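Local coordinates for eukaryotic peptide chain release factor GTP-binding subunit (Schizosaccharomyces pombe, PDB 1R5B), which is a translational G protein of the elongation factor Tu type, a class II release factor with a P-loop domain and two beta-barrel domains, at residues I46-H51 with I147-I152; H183-I188 with K227-S232; E314-Y319 with R338-D343; A361-I366 with Q431-M436; V395-L400 with A426-Q431. All blocks are in the same frame, centred on the assembly; numbering follows the deposited sequence.

Interaction 1 (I46-H51 with I147-I152)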
# COMPACT_ATOMS: atom_id res chain seq x y z
N ILE A 46 9.18 1.89 -7.06
CA ILE A 46 8.63 2.46 -8.29
C ILE A 46 9.70 2.55 -9.35
O ILE A 46 10.85 2.88 -9.06
CB ILE A 46 7.99 3.84 -8.01
CG1 ILE A 46 7.23 4.34 -9.23
CG2 ILE A 46 9.03 4.85 -7.57
CD1 ILE A 46 6.27 5.47 -8.91
N VAL A 47 9.34 2.23 -10.57
CA VAL A 47 10.26 2.30 -11.69
C VAL A 47 9.63 3.12 -12.80
O VAL A 47 8.44 2.99 -13.06
CB VAL A 47 10.67 0.91 -12.19
CG1 VAL A 47 9.48 0.13 -12.76
CG2 VAL A 47 11.77 1.03 -13.21
N PHE A 48 10.43 3.98 -13.42
CA PHE A 48 9.99 4.83 -14.52
C PHE A 48 10.59 4.32 -15.82
O PHE A 48 11.77 3.97 -15.88
CB PHE A 48 10.41 6.28 -14.28
CG PHE A 48 9.60 6.97 -13.23
CD1 PHE A 48 9.79 6.69 -11.90
CD2 PHE A 48 8.62 7.87 -13.57
CE1 PHE A 48 9.04 7.31 -10.93
CE2 PHE A 48 7.86 8.50 -12.60
CZ PHE A 48 8.07 8.22 -11.28
N ILE A 49 9.75 4.27 -16.86
CA ILE A 49 10.12 3.73 -18.17
C ILE A 49 9.74 4.73 -19.26
O ILE A 49 8.75 5.44 -19.15
CB ILE A 49 9.38 2.40 -18.40
CG1 ILE A 49 9.73 1.39 -17.30
CG2 ILE A 49 9.72 1.81 -19.77
CD1 ILE A 49 9.06 0.05 -17.46
N GLY A 50 10.53 4.77 -20.32
CA GLY A 50 10.27 5.69 -21.42
C GLY A 50 11.54 6.12 -22.10
O GLY A 50 12.63 5.69 -21.74
N HIS A 51 11.39 6.97 -23.11
CA HIS A 51 12.54 7.51 -23.85
C HIS A 51 13.21 8.60 -23.03
O HIS A 51 12.56 9.30 -22.25
CB HIS A 51 12.08 8.05 -25.21
CG HIS A 51 13.19 8.19 -26.21
ND1 HIS A 51 14.20 9.11 -26.07
CD2 HIS A 51 13.43 7.55 -27.37
CE1 HIS A 51 15.03 9.02 -27.10
NE2 HIS A 51 14.58 8.08 -27.90
N ILE A 147 5.15 -0.37 -8.73
CA ILE A 147 4.49 0.54 -9.65
C ILE A 147 5.41 0.80 -10.84
O ILE A 147 6.59 1.04 -10.66
CB ILE A 147 4.20 1.88 -8.95
CG1 ILE A 147 3.26 1.71 -7.75
CG2 ILE A 147 3.61 2.88 -9.93
CD1 ILE A 147 3.32 2.88 -6.76
N GLY A 148 4.87 0.72 -12.04
CA GLY A 148 5.58 1.05 -13.26
C GLY A 148 4.92 2.26 -13.87
O GLY A 148 3.70 2.29 -13.99
N VAL A 149 5.72 3.28 -14.18
CA VAL A 149 5.21 4.50 -14.79
C VAL A 149 5.85 4.64 -16.17
O VAL A 149 7.06 4.79 -16.28
CB VAL A 149 5.54 5.74 -13.95
CG1 VAL A 149 4.95 6.99 -14.62
CG2 VAL A 149 4.99 5.61 -12.52
N LEU A 150 5.04 4.51 -17.22
CA LEU A 150 5.52 4.72 -18.58
C LEU A 150 5.32 6.19 -18.92
O LEU A 150 4.19 6.67 -18.90
CB LEU A 150 4.77 3.81 -19.57
CG LEU A 150 5.05 3.97 -21.06
CD1 LEU A 150 6.48 3.62 -21.37
CD2 LEU A 150 4.11 3.09 -21.87
N VAL A 151 6.40 6.92 -19.20
CA VAL A 151 6.33 8.35 -19.51
C VAL A 151 6.38 8.55 -21.01
O VAL A 151 7.33 8.15 -21.66
CB VAL A 151 7.47 9.13 -18.84
CG1 VAL A 151 7.22 10.63 -18.93
CG2 VAL A 151 7.59 8.71 -17.36
N ILE A 152 5.33 9.17 -21.54
CA ILE A 152 5.18 9.39 -22.98
C ILE A 152 5.12 10.89 -23.28
O ILE A 152 4.47 11.64 -22.57
CB ILE A 152 3.90 8.71 -23.50
CG1 ILE A 152 3.96 7.19 -23.29
CG2 ILE A 152 3.68 9.02 -24.99
CD1 ILE A 152 4.94 6.44 -24.19
O HOH W 1 8.55 7.52 -24.14
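Strand residues 46-50 run parallel to 147-152, with an angle of 28° between the two directions. The axes of the two short strands come within 4.6 Å. Four backbone bonds join them. Val47 N donates to Ile147 O, and Val149 N returns to Val47 O. Ile49 N donates to Val149 O, and Val151 N to Ile49 O at 2.8 Å. On the face with Ile46, Phe48 and Val149, CD1 of Ile46 meets CG2 of Val149 at 3.8 Å. The first torsion of Ile46 (chi1 -172°) puts CG1 opposite the backbone N, over CB of Ile147. The side chains of Phe48 and Val149 lie side by side, and Val149 CB sits over one ring face as a CH-pi contact, 4.1 Å from the centroid. Val151 CG2 approaches the ring edge near its plane. On the other face, CG2 of Ile49 packs on CD1 of Leu150 at 4.0 Å, beneath helix 169-178. Beyond the strand, a water bridges His51 N and Val151 O. Gly50 has backbone angles that suit glycine and probably starts a P-loop. Four backbone bonds thus lie between apolar side chains, and at the loop end a water takes over the link.

Interaction 2 (H183-I188 with K227-S232)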
# COMPACT_ATOMS: atom_id res chain seq x y z
N HIS A 183 -0.38 -3.46 -13.86
CA HIS A 183 -1.22 -2.27 -13.81
C HIS A 183 -0.29 -1.10 -14.10
O HIS A 183 0.47 -0.66 -13.24
CB HIS A 183 -1.86 -2.15 -12.44
CG HIS A 183 -2.73 -0.94 -12.29
ND1 HIS A 183 -2.21 0.31 -12.06
CD2 HIS A 183 -4.07 -0.80 -12.33
CE1 HIS A 183 -3.21 1.18 -11.96
NE2 HIS A 183 -4.34 0.53 -12.11
N LEU A 184 -0.33 -0.64 -15.33
CA LEU A 184 0.61 0.34 -15.82
C LEU A 184 0.05 1.74 -15.60
O LEU A 184 -1.07 2.03 -15.98
CB LEU A 184 0.84 0.09 -17.30
CG LEU A 184 1.98 0.83 -17.99
CD1 LEU A 184 3.29 0.49 -17.34
CD2 LEU A 184 2.01 0.44 -19.45
N VAL A 185 0.84 2.60 -14.98
CA VAL A 185 0.55 4.03 -14.93
C VAL A 185 1.26 4.69 -16.12
O VAL A 185 2.47 4.57 -16.27
CB VAL A 185 1.03 4.66 -13.62
CG1 VAL A 185 0.74 6.14 -13.61
CG2 VAL A 185 0.36 3.98 -12.43
N VAL A 186 0.49 5.36 -16.97
CA VAL A 186 1.00 5.98 -18.18
C VAL A 186 0.85 7.48 -18.02
O VAL A 186 -0.26 8.00 -17.94
CB VAL A 186 0.22 5.51 -19.43
CG1 VAL A 186 0.65 6.31 -20.67
CG2 VAL A 186 0.41 4.06 -19.66
N VAL A 187 1.98 8.17 -17.97
CA VAL A 187 2.01 9.61 -17.76
C VAL A 187 2.23 10.31 -19.12
O VAL A 187 3.24 10.11 -19.79
CB VAL A 187 3.09 9.95 -16.71
CG1 VAL A 187 3.59 11.32 -16.84
CG2 VAL A 187 2.50 9.74 -15.30
N ILE A 188 1.23 11.08 -19.55
CA ILE A 188 1.33 11.84 -20.79
C ILE A 188 2.00 13.18 -20.43
O ILE A 188 1.36 14.06 -19.85
CB ILE A 188 -0.07 12.07 -21.41
CG1 ILE A 188 -0.83 10.76 -21.65
CG2 ILE A 188 0.06 12.85 -22.73
CD1 ILE A 188 -0.18 9.81 -22.56
N LYS A 227 -3.80 3.29 -16.03
CA LYS A 227 -4.23 4.62 -15.60
C LYS A 227 -3.48 5.64 -16.44
O LYS A 227 -2.25 5.62 -16.46
CB LYS A 227 -3.89 4.85 -14.11
CG LYS A 227 -4.36 6.21 -13.53
CD LYS A 227 -5.86 6.37 -13.69
CE LYS A 227 -6.45 7.43 -12.81
NZ LYS A 227 -6.24 8.75 -13.39
N TYR A 228 -4.21 6.52 -17.12
CA TYR A 228 -3.60 7.61 -17.88
C TYR A 228 -3.70 8.91 -17.08
O TYR A 228 -4.71 9.16 -16.41
CB TYR A 228 -4.29 7.78 -19.24
CG TYR A 228 -4.13 6.58 -20.13
CD1 TYR A 228 -5.10 5.59 -20.17
CD2 TYR A 228 -2.98 6.42 -20.90
CE1 TYR A 228 -4.94 4.47 -20.98
CE2 TYR A 228 -2.81 5.30 -21.71
CZ TYR A 228 -3.80 4.33 -21.74
OH TYR A 228 -3.65 3.23 -22.53
N MET A 229 -2.66 9.74 -17.16
CA MET A 229 -2.64 11.03 -16.47
C MET A 229 -1.80 12.05 -17.21
O MET A 229 -0.66 11.76 -17.57
CB MET A 229 -2.07 10.88 -15.07
CG MET A 229 -3.12 11.09 -14.01
SD MET A 229 -2.51 10.88 -12.38
CE MET A 229 -1.84 9.33 -12.49
N PRO A 230 -2.35 13.24 -17.42
CA PRO A 230 -1.58 14.32 -18.04
C PRO A 230 -0.74 14.98 -16.97
O PRO A 230 -1.20 15.13 -15.83
CB PRO A 230 -2.67 15.26 -18.54
CG PRO A 230 -3.78 15.08 -17.58
CD PRO A 230 -3.72 13.67 -17.10
N VAL A 231 0.50 15.29 -17.33
CA VAL A 231 1.39 16.10 -16.52
C VAL A 231 2.29 16.96 -17.41
O VAL A 231 2.35 16.80 -18.64
CB VAL A 231 2.32 15.25 -15.63
CG1 VAL A 231 1.54 14.20 -14.85
CG2 VAL A 231 3.40 14.58 -16.46
N SER A 232 2.98 17.89 -16.77
CA SER A 232 4.12 18.57 -17.36
C SER A 232 5.23 18.60 -16.32
O SER A 232 5.12 19.29 -15.31
CB SER A 232 3.75 19.98 -17.81
OG SER A 232 4.93 20.72 -18.07
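The ring of Tyr228 lies alongside Val186 and points the same way. Its CD2 is 3.6 Å from CG1 of Val186, which approaches the ring obliquely. The first torsion of Tyr228 (chi1 -64°) sets CG opposite the carbonyl carbon and lays the ring alongside Val186. Its hydroxyl is hydrogen-bonded to Ser222 OG, and Tyr203 and Ser211 of helix 200-218 also touch the side chain. The imidazole of His183 is met obliquely by CB of Lys227, with CE1 at 4.3 Å. The same imidazole packs on the ring of His265, with the planes about 20° apart.

The backbones run parallel, 22° apart. Lys227 N donates to Leu184 O, and Val186 N to Lys227 O. Met229 N then donates to Val186 O, and Ile188 N to Met229 O. Val231 N closes the ladder on Ile188 O at 2.9 Å. The side chains of Val187 and Val231 cross at about a right angle, with CG1 of Val187 only 3.3 Å from CG2 of Val231, which is tight. On the same face CE of Met229 reaches CG1 of Val185 at 4.3 Å, and Tyr259 of helix 256-262 covers this side.

Just beyond the strand, Ser232 OG is bonded to Asp192 OD1. This fits the link between the NKxD and SAx motifs of G proteins. Strands 184-189 and 226-230, with helix 200-218 between them in the chain, form a beta-alpha-beta crossover at the edge of the P-loop NTPase sheet.

Interaction 3 (E314-Y319 with R338-D343)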
# COMPACT_ATOMS: atom_id res chain seq x y z
N GLU A 314 -14.01 -22.92 0.95
CA GLU A 314 -14.05 -22.50 -0.43
C GLU A 314 -14.82 -21.18 -0.56
O GLU A 314 -15.95 -21.07 -0.12
CB GLU A 314 -14.70 -23.57 -1.30
CG GLU A 314 -14.43 -23.38 -2.79
CD GLU A 314 -15.31 -24.24 -3.68
OE1 GLU A 314 -16.08 -25.08 -3.16
OE2 GLU A 314 -15.21 -24.07 -4.91
N VAL A 315 -14.20 -20.18 -1.17
CA VAL A 315 -14.89 -18.95 -1.56
C VAL A 315 -15.72 -19.18 -2.83
O VAL A 315 -15.16 -19.32 -3.92
CB VAL A 315 -13.87 -17.82 -1.79
CG1 VAL A 315 -14.54 -16.58 -2.36
CG2 VAL A 315 -13.15 -17.51 -0.48
N THR A 316 -17.05 -19.21 -2.71
CA THR A 316 -17.94 -19.45 -3.85
C THR A 316 -18.44 -18.18 -4.53
O THR A 316 -19.01 -18.24 -5.63
CB THR A 316 -19.16 -20.32 -3.44
OG1 THR A 316 -19.92 -19.65 -2.43
CG2 THR A 316 -18.71 -21.62 -2.78
N ALA A 317 -18.26 -17.03 -3.88
CA ALA A 317 -18.66 -15.76 -4.48
C ALA A 317 -18.00 -14.57 -3.80
O ALA A 317 -17.73 -14.61 -2.61
CB ALA A 317 -20.18 -15.61 -4.46
N ILE A 318 -17.77 -13.51 -4.57
CA ILE A 318 -17.19 -12.27 -4.10
C ILE A 318 -18.11 -11.10 -4.45
O ILE A 318 -18.67 -11.05 -5.54
CB ILE A 318 -15.81 -12.04 -4.77
CG1 ILE A 318 -14.92 -13.28 -4.61
CG2 ILE A 318 -15.12 -10.80 -4.20
CD1 ILE A 318 -13.64 -13.21 -5.41
N TYR A 319 -18.25 -10.15 -3.52
CA TYR A 319 -19.07 -8.95 -3.73
C TYR A 319 -18.34 -7.72 -3.21
O TYR A 319 -17.64 -7.78 -2.20
CB TYR A 319 -20.41 -9.07 -2.99
CG TYR A 319 -21.27 -10.26 -3.38
CD1 TYR A 319 -21.19 -11.47 -2.70
CD2 TYR A 319 -22.20 -10.15 -4.42
CE1 TYR A 319 -22.00 -12.55 -3.05
CE2 TYR A 319 -23.02 -11.23 -4.77
CZ TYR A 319 -22.91 -12.43 -4.09
OH TYR A 319 -23.70 -13.49 -4.45
N ARG A 338 -18.97 -15.07 0.13
CA ARG A 338 -19.68 -16.27 0.52
C ARG A 338 -18.69 -17.42 0.56
O ARG A 338 -17.85 -17.55 -0.33
CB ARG A 338 -20.84 -16.60 -0.43
CG ARG A 338 -21.63 -17.83 0.03
CD ARG A 338 -22.93 -18.08 -0.72
NE ARG A 338 -23.89 -17.00 -0.51
CZ ARG A 338 -24.07 -15.97 -1.32
NH1 ARG A 338 -23.35 -15.82 -2.42
NH2 ARG A 338 -24.99 -15.06 -1.03
N VAL A 339 -18.80 -18.25 1.59
CA VAL A 339 -17.89 -19.39 1.77
C VAL A 339 -18.66 -20.68 2.03
O VAL A 339 -19.79 -20.65 2.48
CB VAL A 339 -16.87 -19.15 2.91
CG1 VAL A 339 -16.02 -17.93 2.60
CG2 VAL A 339 -17.56 -18.99 4.26
N ARG A 340 -18.00 -21.79 1.76
CA ARG A 340 -18.60 -23.12 1.82
C ARG A 340 -17.70 -24.05 2.61
O ARG A 340 -16.47 -24.00 2.47
CB ARG A 340 -18.78 -23.66 0.39
CG ARG A 340 -19.36 -25.06 0.31
CD ARG A 340 -19.28 -25.65 -1.08
NE ARG A 340 -20.52 -25.47 -1.84
CZ ARG A 340 -21.33 -26.45 -2.25
NH1 ARG A 340 -21.06 -27.73 -1.99
NH2 ARG A 340 -22.42 -26.14 -2.93
N GLY A 341 -18.32 -24.91 3.43
CA GLY A 341 -17.61 -25.86 4.29
C GLY A 341 -17.93 -25.69 5.77
O GLY A 341 -18.92 -25.02 6.15
N ASP A 342 -17.05 -26.28 6.61
CA ASP A 342 -17.19 -26.22 8.07
C ASP A 342 -16.70 -24.89 8.68
O ASP A 342 -15.52 -24.75 9.03
CB ASP A 342 -16.43 -27.38 8.70
CG ASP A 342 -16.92 -27.68 10.10
OD1 ASP A 342 -16.74 -28.84 10.53
OD2 ASP A 342 -17.49 -26.84 10.82
N ASP A 343 -17.62 -23.94 8.84
CA ASP A 343 -17.26 -22.60 9.33
C ASP A 343 -17.77 -22.31 10.74
O ASP A 343 -17.89 -21.16 11.14
CB ASP A 343 -17.73 -21.52 8.34
CG ASP A 343 -19.22 -21.56 8.07
OD1 ASP A 343 -20.02 -21.67 9.03
OD2 ASP A 343 -19.69 -21.48 6.91
O HOH W 2 -22.38 -18.25 -4.02
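Arg338 NH1 donates to Tyr319 OH at 3.1 Å, in a nearly straight bond (174°). The hydroxyl lies in the guanidinium plane, and NH1 lies in the plane of the phenol ring, at its edge. The two planes stand almost perpendicular (88°). The bend at chi3 (-64°) lets NH1 reach the hydroxyl of Tyr319. NH1 has a second partner, a water that accepts from it and also bonds to Thr316 OG1. NE makes a weak bond to Leu285 O. The methylenes of Arg338 pass Thr316 OG1, with CG 3.5 Å away.

The backbone pairs are antiparallel. Glu314 and Arg340 form a hydrogen-bonded pair: Glu314 N donates to Arg340 O, and Arg340 N returns to Glu314 O at 2.9 Å. Thr316 N donates to Arg338 O. Arg338 N goes weakly to Ala317 O. Thr316 and Ala317 thus both face Arg338, which makes a beta bulge in the curled antiparallel sheet of the central barrel domain.

The Thr316 carbonyl accepts from Lys300 NZ, outside the pair. The Thr316 methyl, CG2, packs on CB of Arg340 at 3.8 Å. Glu314 and Arg340 run side by side, but OE1 of Glu314 stays 4.6 Å from NE of Arg340, so any attraction between the opposite charges is probably modest and at a distance. On the opposite face of the sheet, Val315 CG2 packs on Val339 CG1 at 4.2 Å, and Val339 also touches Leu313 and Leu289.

Interaction 4 (A361-I366 with Q431-M436)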
# COMPACT_ATOMS: atom_id res chain seq x y z
N ALA A 361 0.63 -16.88 12.79
CA ALA A 361 -0.13 -16.77 14.01
C ALA A 361 0.77 -17.27 15.12
O ALA A 361 1.54 -18.21 14.94
CB ALA A 361 -1.36 -17.61 13.94
N THR A 362 0.69 -16.61 16.27
CA THR A 362 1.60 -16.91 17.36
C THR A 362 1.03 -16.45 18.69
O THR A 362 0.03 -15.75 18.72
CB THR A 362 2.97 -16.24 17.09
OG1 THR A 362 3.98 -16.76 17.95
CG2 THR A 362 2.93 -14.76 17.42
N THR A 363 1.68 -16.88 19.77
CA THR A 363 1.39 -16.36 21.10
C THR A 363 2.55 -15.54 21.64
O THR A 363 2.49 -15.05 22.76
CB THR A 363 1.08 -17.53 22.08
OG1 THR A 363 2.10 -18.53 21.97
CG2 THR A 363 -0.20 -18.25 21.70
N ARG A 364 3.62 -15.39 20.86
CA ARG A 364 4.85 -14.75 21.34
C ARG A 364 5.48 -13.81 20.31
O ARG A 364 5.80 -14.24 19.21
CB ARG A 364 5.86 -15.82 21.77
CG ARG A 364 5.40 -16.64 22.95
CD ARG A 364 6.45 -17.56 23.53
NE ARG A 364 5.85 -18.59 24.38
CZ ARG A 364 5.32 -19.74 23.94
NH1 ARG A 364 5.30 -20.03 22.64
NH2 ARG A 364 4.81 -20.61 24.81
N PHE A 365 5.67 -12.55 20.70
CA PHE A 365 6.22 -11.54 19.79
C PHE A 365 6.75 -10.29 20.49
O PHE A 365 6.34 -9.96 21.61
CB PHE A 365 5.14 -11.10 18.81
CG PHE A 365 3.96 -10.42 19.44
CD1 PHE A 365 2.94 -11.18 19.97
CD2 PHE A 365 3.86 -9.04 19.50
CE1 PHE A 365 1.84 -10.58 20.53
CE2 PHE A 365 2.76 -8.44 20.07
CZ PHE A 365 1.75 -9.22 20.59
N ILE A 366 7.62 -9.57 19.80
CA ILE A 366 8.19 -8.31 20.29
C ILE A 366 7.40 -7.13 19.73
O ILE A 366 6.90 -7.20 18.61
CB ILE A 366 9.68 -8.24 19.89
CG1 ILE A 366 10.40 -9.54 20.31
CG2 ILE A 366 10.34 -7.02 20.53
CD1 ILE A 366 11.89 -9.55 20.05
N GLN A 431 -3.21 -15.59 25.39
CA GLN A 431 -3.74 -16.85 25.94
C GLN A 431 -4.09 -17.85 24.83
O GLN A 431 -4.01 -19.07 25.04
CB GLN A 431 -4.99 -16.62 26.81
CG GLN A 431 -4.71 -15.98 28.16
CD GLN A 431 -3.80 -16.83 29.04
OE1 GLN A 431 -4.28 -17.64 29.84
NE2 GLN A 431 -2.49 -16.65 28.89
N THR A 432 -4.49 -17.34 23.67
CA THR A 432 -4.71 -18.18 22.49
C THR A 432 -4.15 -17.47 21.26
O THR A 432 -4.22 -16.25 21.17
CB THR A 432 -6.21 -18.49 22.28
OG1 THR A 432 -6.94 -17.28 22.04
CG2 THR A 432 -6.85 -19.06 23.56
N PRO A 433 -3.62 -18.23 20.30
CA PRO A 433 -2.90 -17.66 19.16
C PRO A 433 -3.70 -16.61 18.37
O PRO A 433 -4.90 -16.74 18.20
CB PRO A 433 -2.63 -18.88 18.27
CG PRO A 433 -2.65 -20.03 19.17
CD PRO A 433 -3.68 -19.71 20.21
N VAL A 434 -3.02 -15.57 17.90
CA VAL A 434 -3.67 -14.57 17.06
C VAL A 434 -2.81 -14.29 15.83
O VAL A 434 -1.59 -14.38 15.89
CB VAL A 434 -4.05 -13.27 17.85
CG1 VAL A 434 -3.34 -13.20 19.19
CG2 VAL A 434 -3.82 -11.99 17.04
N CYS A 435 -3.47 -13.99 14.72
CA CYS A 435 -2.77 -13.76 13.46
C CYS A 435 -2.12 -12.41 13.47
O CYS A 435 -2.72 -11.45 13.92
CB CYS A 435 -3.73 -13.86 12.29
SG CYS A 435 -4.57 -15.45 12.22
N MET A 436 -0.90 -12.35 12.96
CA MET A 436 -0.15 -11.10 12.93
C MET A 436 1.06 -11.27 12.01
O MET A 436 1.51 -12.38 11.74
CB MET A 436 0.30 -10.68 14.34
CG MET A 436 1.31 -11.62 15.01
SD MET A 436 1.94 -11.13 16.66
CE MET A 436 0.48 -11.13 17.52
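The first torsions of Phe365 (chi1 63°) and Met436 (chi1 66°) each set CG between the backbone N and the carbonyl carbon. The methionine then runs straight at chi2 and bends at chi3, which lays SD and CE over one face of the phenyl ring. SD is 3.7 Å from the ring centroid, a Met-aromatic contact. CE lies over the same face toward the rim, 3.3 Å from CE1 of Phe365, and adds a CH-pi contact. The two side chains cross at about a right angle. SD also touches CG2 of Thr362 at 3.8 Å.

The backbones join in one antiparallel hydrogen-bonded pair. Thr362 N donates to Val434 O and Val434 N to Thr362 O, both at 3.2 Å. Ala361 and Cys435 are the neighbouring non-hydrogen-bonded pair, with CB and SG 4.2 Å apart. Thr363 CG2 rests against the Pro433 ring, 3.9 Å from CG.

Thr362 OG1 accepts from Arg364 N in an ST turn, where the chain rounds a corner, and is also hydrogen-bonded to Leu466 O. The short pair 361-362 with 433-435 stands beside the larger antiparallel sheet. Strand 364-371 leads from the corner into that sheet, between strands 426-430 and 457-466. Ile465 of strand 457-466 touches both Thr362 and Met436, and so ties the short pair to the larger sheet.

Interaction 5 (V395-L400 with A426-Q431)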
# COMPACT_ATOMS: atom_id res chain seq x y z
N VAL A 395 -3.53 -9.89 26.27
CA VAL A 395 -2.08 -9.79 26.18
C VAL A 395 -1.41 -9.33 27.48
O VAL A 395 -2.01 -8.60 28.27
CB VAL A 395 -1.67 -8.82 25.05
CG1 VAL A 395 -2.02 -7.38 25.41
CG2 VAL A 395 -0.19 -8.96 24.72
N SER A 396 -0.16 -9.76 27.66
CA SER A 396 0.64 -9.44 28.83
C SER A 396 2.12 -9.35 28.46
O SER A 396 2.56 -9.94 27.47
CB SER A 396 0.45 -10.50 29.91
OG SER A 396 0.86 -11.77 29.43
N PHE A 397 2.90 -8.64 29.28
CA PHE A 397 4.32 -8.44 28.98
C PHE A 397 5.11 -9.54 29.66
O PHE A 397 4.77 -9.95 30.75
CB PHE A 397 4.78 -7.05 29.42
CG PHE A 397 4.07 -5.93 28.69
CD1 PHE A 397 4.69 -5.27 27.62
CD2 PHE A 397 2.79 -5.53 29.06
CE1 PHE A 397 4.04 -4.25 26.95
CE2 PHE A 397 2.13 -4.50 28.39
CZ PHE A 397 2.75 -3.86 27.34
N ALA A 398 6.16 -10.02 29.00
CA ALA A 398 6.94 -11.16 29.47
C ALA A 398 8.38 -10.75 29.81
O ALA A 398 8.85 -11.01 30.91
CB ALA A 398 6.94 -12.26 28.42
N LYS A 399 9.06 -10.12 28.85
CA LYS A 399 10.43 -9.67 29.03
C LYS A 399 10.56 -8.18 28.73
O LYS A 399 11.18 -7.80 27.73
CB LYS A 399 11.39 -10.48 28.13
CG LYS A 399 11.40 -11.98 28.41
CD LYS A 399 12.55 -12.67 27.68
CE LYS A 399 12.66 -14.15 28.04
NZ LYS A 399 12.24 -15.03 26.91
N LEU A 400 9.96 -7.34 29.59
CA LEU A 400 10.06 -5.86 29.48
C LEU A 400 11.52 -5.48 29.32
O LEU A 400 12.33 -5.75 30.20
CB LEU A 400 9.44 -5.15 30.70
CG LEU A 400 8.48 -3.97 30.45
CD1 LEU A 400 7.18 -4.46 29.84
CD2 LEU A 400 8.17 -3.18 31.71
N ALA A 426 9.73 -4.92 23.74
CA ALA A 426 9.78 -6.15 24.55
C ALA A 426 8.74 -7.24 24.21
O ALA A 426 7.78 -7.01 23.47
CB ALA A 426 9.67 -5.80 26.01
N GLU A 427 8.96 -8.43 24.80
CA GLU A 427 8.13 -9.62 24.54
C GLU A 427 6.70 -9.49 25.06
O GLU A 427 6.47 -8.93 26.13
CB GLU A 427 8.76 -10.89 25.15
CG GLU A 427 9.51 -11.78 24.16
CD GLU A 427 9.59 -13.24 24.59
OE1 GLU A 427 10.69 -13.70 24.96
OE2 GLU A 427 8.54 -13.92 24.56
N LEU A 428 5.77 -10.03 24.29
CA LEU A 428 4.36 -10.07 24.65
C LEU A 428 3.83 -11.48 24.45
O LEU A 428 4.43 -12.28 23.74
CB LEU A 428 3.55 -9.10 23.79
CG LEU A 428 3.18 -7.78 24.48
CD1 LEU A 428 4.45 -6.98 24.79
CD2 LEU A 428 2.20 -6.96 23.62
N GLU A 429 2.70 -11.78 25.08
CA GLU A 429 2.12 -13.11 25.05
C GLU A 429 0.60 -13.02 25.12
O GLU A 429 0.04 -12.13 25.80
CB GLU A 429 2.69 -13.96 26.19
CG GLU A 429 3.75 -14.98 25.75
CD GLU A 429 4.21 -15.89 26.87
OE1 GLU A 429 3.36 -16.58 27.48
OE2 GLU A 429 5.44 -15.93 27.14
N THR A 430 -0.06 -13.94 24.41
CA THR A 430 -1.53 -14.09 24.44
C THR A 430 -1.94 -15.45 25.01
O THR A 430 -1.11 -16.36 25.09
CB THR A 430 -2.09 -13.96 23.04
OG1 THR A 430 -1.33 -14.77 22.14
CG2 THR A 430 -1.91 -12.56 22.51
N GLN A 431 -3.21 -15.59 25.39
CA GLN A 431 -3.74 -16.85 25.94
C GLN A 431 -4.09 -17.85 24.83
O GLN A 431 -4.01 -19.07 25.04
CB GLN A 431 -4.99 -16.62 26.81
CG GLN A 431 -4.71 -15.98 28.16
CD GLN A 431 -3.80 -16.83 29.04
OE1 GLN A 431 -4.28 -17.64 29.84
NE2 GLN A 431 -2.49 -16.65 28.89
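An edge of the antiparallel sheet in the C-terminal domain is made here, where Ser396 and Phe397 pair with Glu429 and Leu428. Ser396 N donates to Glu429 O, and Glu429 N returns to Ser396 O, both at 3.0 Å. Ala398 N reaches Glu427 O at 3.1 Å. Leu428 is held between two side chains. Its CD2 meets CG2 of Val395, and its CD1 meets CD1 of Phe397, both at a tight 3.3 Å. The phenyl ring and the leucine lie side by side, and CD1 comes at the ring obliquely. Phe397 also packs on Ile369 and Ile424.

Lys399, in the loop after strand 396-397, pairs with Glu427 of strand 426-430. It runs alongside Glu427, bends at chi4 (109°), and brings NZ to OE1 in a salt bridge of 2.8 Å. NZ meets the syn side of OE1, 24° out of the carboxylate plane. CD of Lys399 also lies by OE1. Glu429 has a long, weak ion pair with Arg364. Strand 396-397 is an outermost strand, and its pairing with 426-430 fits the rim of a beta-barrel domain like the last one of elongation factor Tu relatives.

Interactions 1 and 2 share the mixed sheet of the P-loop domain. Their centres are 9 Å apart, and strands 147-153 and 184-189 join them: Leu150 N to Val185 O (2.7 Å) is a probable hydrogen bond. The centres of interactions 4 and 5 are 10 Å apart; the two touch and share Gln431. Strand 364-371 pairs with 426-430, and interaction 5 comes in the chain between the two sides of interaction 4, up to the shared Gln431. Interaction 3 stands alone in the antiparallel barrel between them in sequence, its centre 39 Å from that of interaction 1 and 26 Å from that of interaction 4. The five contacts thus fall in three parts of the fold: the P-loop domain, the middle barrel and the C-terminal domain.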